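Local structure of beta-xylanase (Caldicellulosiruptor kristjanssonii, 7NWN) at residues I96-N101 with A148-S153; L63-N68 with P156-I161. The protein is a multimodular xylan-degrading enzyme whose family 9 carbohydrate-binding module, the part described here, probably holds the enzyme on plant cell-wall polysaccharide. All coordinates share one frame; numbering follows the deposited sequence.

Interaction 1. Residues I96-N101 with A148-S153; sequences IFLDEN and ARIALS. With CA (calcium ion), chain S; EDO (1,2-ethanediol), chain J.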
# COMPACT_ATOMS: atom_id res chain seq x y z
N ILE A 96 -2.85 0.68 -3.78
CA ILE A 96 -1.63 1.41 -3.44
C ILE A 96 -1.36 2.33 -4.63
O ILE A 96 -1.38 1.86 -5.76
CB ILE A 96 -0.45 0.43 -3.17
CG1 ILE A 96 -0.76 -0.42 -1.92
CG2 ILE A 96 0.88 1.18 -2.95
CD1 ILE A 96 0.01 -1.73 -1.93
N PHE A 97 -1.13 3.60 -4.34
CA PHE A 97 -0.83 4.62 -5.33
C PHE A 97 0.56 5.18 -5.02
O PHE A 97 0.85 5.41 -3.85
CB PHE A 97 -1.85 5.75 -5.15
CG PHE A 97 -3.32 5.39 -5.20
CD1 PHE A 97 -3.95 4.78 -4.11
CD2 PHE A 97 -4.09 5.70 -6.32
CE1 PHE A 97 -5.32 4.53 -4.13
CE2 PHE A 97 -5.47 5.46 -6.35
CZ PHE A 97 -6.07 4.87 -5.25
N LEU A 98 1.37 5.40 -6.07
CA LEU A 98 2.70 5.99 -5.88
C LEU A 98 2.99 7.03 -6.98
O LEU A 98 2.78 6.76 -8.17
CB LEU A 98 3.74 4.87 -5.92
CG LEU A 98 5.13 5.24 -5.36
CD1 LEU A 98 5.08 5.50 -3.86
CD2 LEU A 98 6.14 4.14 -5.71
N ASP A 99 3.46 8.21 -6.56
CA ASP A 99 3.99 9.23 -7.46
C ASP A 99 5.49 9.26 -7.17
O ASP A 99 5.91 9.92 -6.21
CB ASP A 99 3.30 10.57 -7.18
CG ASP A 99 3.88 11.85 -7.84
OD1 ASP A 99 4.73 11.76 -8.77
OD2 ASP A 99 3.49 12.93 -7.36
N GLU A 100 6.23 8.45 -7.93
CA GLU A 100 7.61 8.10 -7.60
C GLU A 100 8.52 9.31 -7.76
O GLU A 100 9.40 9.52 -6.94
CB GLU A 100 8.09 6.95 -8.49
CG GLU A 100 9.36 6.29 -8.00
CD GLU A 100 9.86 5.13 -8.83
OE1 GLU A 100 9.19 4.72 -9.79
OE2 GLU A 100 10.92 4.61 -8.50
N ASN A 101 8.30 10.13 -8.81
CA ASN A 101 9.14 11.32 -9.00
C ASN A 101 8.66 12.49 -8.16
O ASN A 101 9.32 13.50 -8.12
CB ASN A 101 9.26 11.75 -10.47
CG ASN A 101 9.80 10.66 -11.38
OD1 ASN A 101 10.54 9.77 -10.97
ND2 ASN A 101 9.40 10.70 -12.64
N ALA A 148 3.14 -6.53 0.31
CA ALA A 148 3.34 -6.09 -1.07
C ALA A 148 4.73 -5.47 -1.22
O ALA A 148 5.23 -4.77 -0.33
CB ALA A 148 2.27 -5.09 -1.46
N ARG A 149 5.32 -5.71 -2.40
CA ARG A 149 6.57 -5.07 -2.78
C ARG A 149 6.34 -4.36 -4.12
O ARG A 149 5.79 -4.98 -5.04
CB ARG A 149 7.65 -6.14 -2.92
CG ARG A 149 9.03 -5.59 -3.29
CD ARG A 149 10.06 -6.70 -3.55
NE ARG A 149 11.46 -6.21 -3.65
CZ ARG A 149 12.03 -5.98 -4.83
NH1 ARG A 149 11.35 -6.21 -5.96
NH2 ARG A 149 13.29 -5.61 -4.88
N ILE A 150 6.76 -3.08 -4.19
CA ILE A 150 6.80 -2.34 -5.44
C ILE A 150 8.26 -1.97 -5.78
O ILE A 150 8.88 -1.24 -5.03
CB ILE A 150 5.91 -1.10 -5.32
CG1 ILE A 150 4.43 -1.46 -5.16
CG2 ILE A 150 6.16 -0.20 -6.53
CD1 ILE A 150 3.61 -0.34 -4.57
N ALA A 151 8.79 -2.54 -6.85
CA ALA A 151 10.14 -2.27 -7.34
C ALA A 151 10.18 -0.80 -7.80
O ALA A 151 9.28 -0.35 -8.51
CB ALA A 151 10.38 -3.23 -8.48
N LEU A 152 11.15 -0.02 -7.29
CA LEU A 152 11.32 1.39 -7.59
C LEU A 152 12.28 1.55 -8.77
O LEU A 152 13.20 0.74 -8.94
CB LEU A 152 11.90 2.05 -6.34
CG LEU A 152 10.91 2.06 -5.17
CD1 LEU A 152 11.60 2.49 -3.87
CD2 LEU A 152 9.73 2.98 -5.52
N SER A 153 12.03 2.54 -9.63
CA SER A 153 12.87 2.70 -10.81
C SER A 153 13.93 3.75 -10.51
O SER A 153 15.03 3.67 -11.03
CB SER A 153 12.10 3.11 -12.05
OG SER A 153 11.25 4.19 -11.71
CA CA S . 4.72 11.27 -10.87
C1 EDO J . 17.64 -0.27 -8.32
O1 EDO J . 17.83 0.73 -7.33
C2 EDO J . 16.55 0.05 -9.27
O2 EDO J . 16.98 0.87 -10.35
O HOH W 1 11.33 7.35 -12.06
O HOH W 2 2.70 12.76 -10.83
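Strands 96-99 and 148-151 face each other across the interior of a beta-sandwich, running roughly the same way with their axes 10.4 Å apart and 24° from parallel. They belong to different sheets, so side chains alone bridge them. Ile-96 and Ile-150 pass side by side, pointing opposite ways, and CG2 of Ile-96 meets CD1 of Ile-150 at 3.5 Å. Beside them CD1 of Ile-96 rests on CB of Ala-148. Leu-98 and Leu-152 lie nearly perpendicular, touching through their CD2 methyls at 3.8 Å. Beyond the strand ends the contact turns polar. Glu-100 stretches across to Ser-153, its CG trans to N (chi1 -166°) and the chain extended beyond. There its OE2 takes the backbone N of Ser-153 at 2.6 Å on the syn lone pair, a noticeably bent bond (139° at the hydrogen), while a second bond to OE2 comes from the N of Lys-154. Arg-132 forms a salt bridge with OE1, which would probably offset the charge of this buried carboxylate. Next to Glu-100, Asp-99 binds a calcium ion through OD1, with Asp-103, Asp-111 and Asp-112. The Ser-153 hydroxyl OG donates to OE1 of Glu-100 at 2.9 Å, arriving from above the carboxylate plane.

Interaction 2. Residues L63-N68 with P156-I161; sequences LMWDDN and PINGTI. With EDO (1,2-ethanediol), chain J.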
# COMPACT_ATOMS: atom_id res chain seq x y z
N LEU A 63 4.83 0.70 6.34
CA LEU A 63 5.61 0.95 5.15
C LEU A 63 7.06 0.71 5.52
O LEU A 63 7.43 0.95 6.68
CB LEU A 63 5.43 2.42 4.70
CG LEU A 63 4.07 2.80 4.12
CD1 LEU A 63 4.06 4.26 3.60
CD2 LEU A 63 3.67 1.84 3.01
N MET A 64 7.85 0.33 4.52
CA MET A 64 9.29 0.14 4.72
C MET A 64 9.91 0.32 3.34
O MET A 64 9.23 0.12 2.34
CB MET A 64 9.55 -1.26 5.28
CG MET A 64 10.93 -1.45 5.92
SD MET A 64 11.05 -3.00 6.89
CE MET A 64 9.87 -2.69 8.18
N TRP A 65 11.18 0.75 3.27
CA TRP A 65 11.84 0.84 1.97
C TRP A 65 13.23 0.23 2.02
O TRP A 65 13.87 0.23 3.07
CB TRP A 65 11.96 2.31 1.52
CG TRP A 65 12.94 3.13 2.31
CD1 TRP A 65 12.77 3.66 3.56
CD2 TRP A 65 14.25 3.54 1.88
NE1 TRP A 65 13.87 4.39 3.94
CE2 TRP A 65 14.79 4.35 2.91
CE3 TRP A 65 15.01 3.32 0.72
CZ2 TRP A 65 16.07 4.91 2.82
CZ3 TRP A 65 16.26 3.93 0.60
CH2 TRP A 65 16.79 4.66 1.66
N ASP A 66 13.68 -0.24 0.87
CA ASP A 66 15.07 -0.61 0.71
C ASP A 66 15.59 0.00 -0.59
O ASP A 66 14.85 0.66 -1.31
CB ASP A 66 15.31 -2.12 0.87
CG ASP A 66 14.79 -3.01 -0.25
OD1 ASP A 66 14.66 -2.54 -1.40
OD2 ASP A 66 14.63 -4.21 0.01
N ASP A 67 16.83 -0.33 -0.94
CA ASP A 67 17.47 0.27 -2.10
C ASP A 67 16.67 0.03 -3.37
O ASP A 67 16.87 0.81 -4.29
CB ASP A 67 18.91 -0.25 -2.33
CG ASP A 67 19.85 0.21 -1.23
OD1 ASP A 67 19.49 1.13 -0.45
OD2 ASP A 67 20.90 -0.41 -1.11
N ASN A 68 15.86 -1.05 -3.44
CA ASN A 68 15.24 -1.45 -4.70
C ASN A 68 13.71 -1.27 -4.73
O ASN A 68 13.10 -1.49 -5.78
CB ASN A 68 15.56 -2.91 -5.04
CG ASN A 68 17.06 -3.16 -5.04
OD1 ASN A 68 17.77 -2.50 -5.80
ND2 ASN A 68 17.53 -4.10 -4.23
N PRO A 156 16.19 5.13 -4.48
CA PRO A 156 15.83 5.97 -3.34
C PRO A 156 17.03 6.15 -2.43
O PRO A 156 17.90 5.29 -2.36
CB PRO A 156 14.71 5.15 -2.68
CG PRO A 156 15.09 3.71 -3.00
CD PRO A 156 15.66 3.74 -4.41
N ILE A 157 17.06 7.26 -1.71
CA ILE A 157 18.10 7.59 -0.77
C ILE A 157 17.38 8.24 0.40
O ILE A 157 16.21 8.59 0.26
CB ILE A 157 19.10 8.56 -1.44
CG1 ILE A 157 18.42 9.83 -1.97
CG2 ILE A 157 19.86 7.80 -2.51
CD1 ILE A 157 19.35 11.05 -2.12
N ASN A 158 18.08 8.40 1.53
CA ASN A 158 17.49 9.10 2.67
C ASN A 158 17.07 10.49 2.24
O ASN A 158 17.85 11.16 1.58
CB ASN A 158 18.51 9.28 3.78
CG ASN A 158 18.84 7.97 4.49
OD1 ASN A 158 17.94 7.19 4.81
ND2 ASN A 158 20.12 7.77 4.77
N GLY A 159 15.84 10.88 2.60
CA GLY A 159 15.30 12.18 2.26
C GLY A 159 14.46 12.19 0.98
O GLY A 159 13.72 13.13 0.78
N THR A 160 14.55 11.15 0.13
CA THR A 160 13.60 10.99 -0.97
C THR A 160 12.17 11.21 -0.50
O THR A 160 11.78 10.76 0.59
CB THR A 160 13.69 9.62 -1.63
OG1 THR A 160 15.02 9.55 -2.13
CG2 THR A 160 12.71 9.43 -2.79
N ILE A 161 11.40 11.97 -1.31
CA ILE A 161 9.97 12.14 -1.04
C ILE A 161 9.22 11.59 -2.24
O ILE A 161 9.59 11.89 -3.38
CB ILE A 161 9.55 13.58 -0.70
CG1 ILE A 161 10.27 14.09 0.55
CG2 ILE A 161 8.04 13.70 -0.52
CD1 ILE A 161 10.08 15.56 0.82
C1 EDO J . 17.64 -0.27 -8.32
O1 EDO J . 17.83 0.73 -7.33
C2 EDO J . 16.55 0.05 -9.27
O2 EDO J . 16.98 0.87 -10.35
O HOH W 3 18.84 2.99 -3.76
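The six-membered ring of Trp-65 packs against Pro-156, its CE3 lying 3.7 Å from the proline CG. CG of Trp-65 sits between the backbone N and the carbonyl carbon (chi1 70°), which brings the indole over to the loop of 156-158. There CZ3 reaches the carbonyl O of Pro-156 and CH2 the carbonyl carbon of Ile-157. Asn-158 brings its OD1 to the indole edge in the ring plane, 3.6 Å from CZ2, with the amide turned 86° to the ring. Next to CG, the proline CD comes within 3.2 Å of the carbonyl O of Asp-67. A water donates to this oxygen and to O of Pro-156. Residues 157-160 form a type II beta turn in the loop between strands 143-151 and 161-171 of the sandwich. Both N and OG1 of Thr-160 donate to O of Ile-157 from one face of its plane. Further out, Tyr-27 meets the indole edge-to-face, NE1 of Trp-65 bonds the O of Lys-203, and the N of Arg-205 donates to Asn-158 OD1. Replacing Trp-65 by an alanine is likely to open a gap beside Pro-156 and leave the Lys-203 oxygen without its indole donor. Asp-66 OD1 accepts from N of Asn-68 in an Asx turn, while its OD2 bonds Tyr-71 OH.

The two contacts lie on the same side of the chain's centre, about 10 Å apart between their own centres. Interaction 1 is nested within interaction 2 along the chain: 63-68 comes first, then 96-101, 148-153 and 156-161. Strands 58-66 and 143-151 belong to one four-stranded antiparallel sheet, with 69-77 between them, whereas 93-99 belongs to the facing sheet. Interaction 1 thus joins the two sheets through the core, and interaction 2 sets the loop leaving strand 143-151 against the end of strand 58-66. Together they hold that exit at two places, Ser-153 by Glu-100 and Pro-156 by Trp-65. They meet directly where the N of Leu-152 lies 2.9 Å from the O of Asn-68, a probable hydrogen bond.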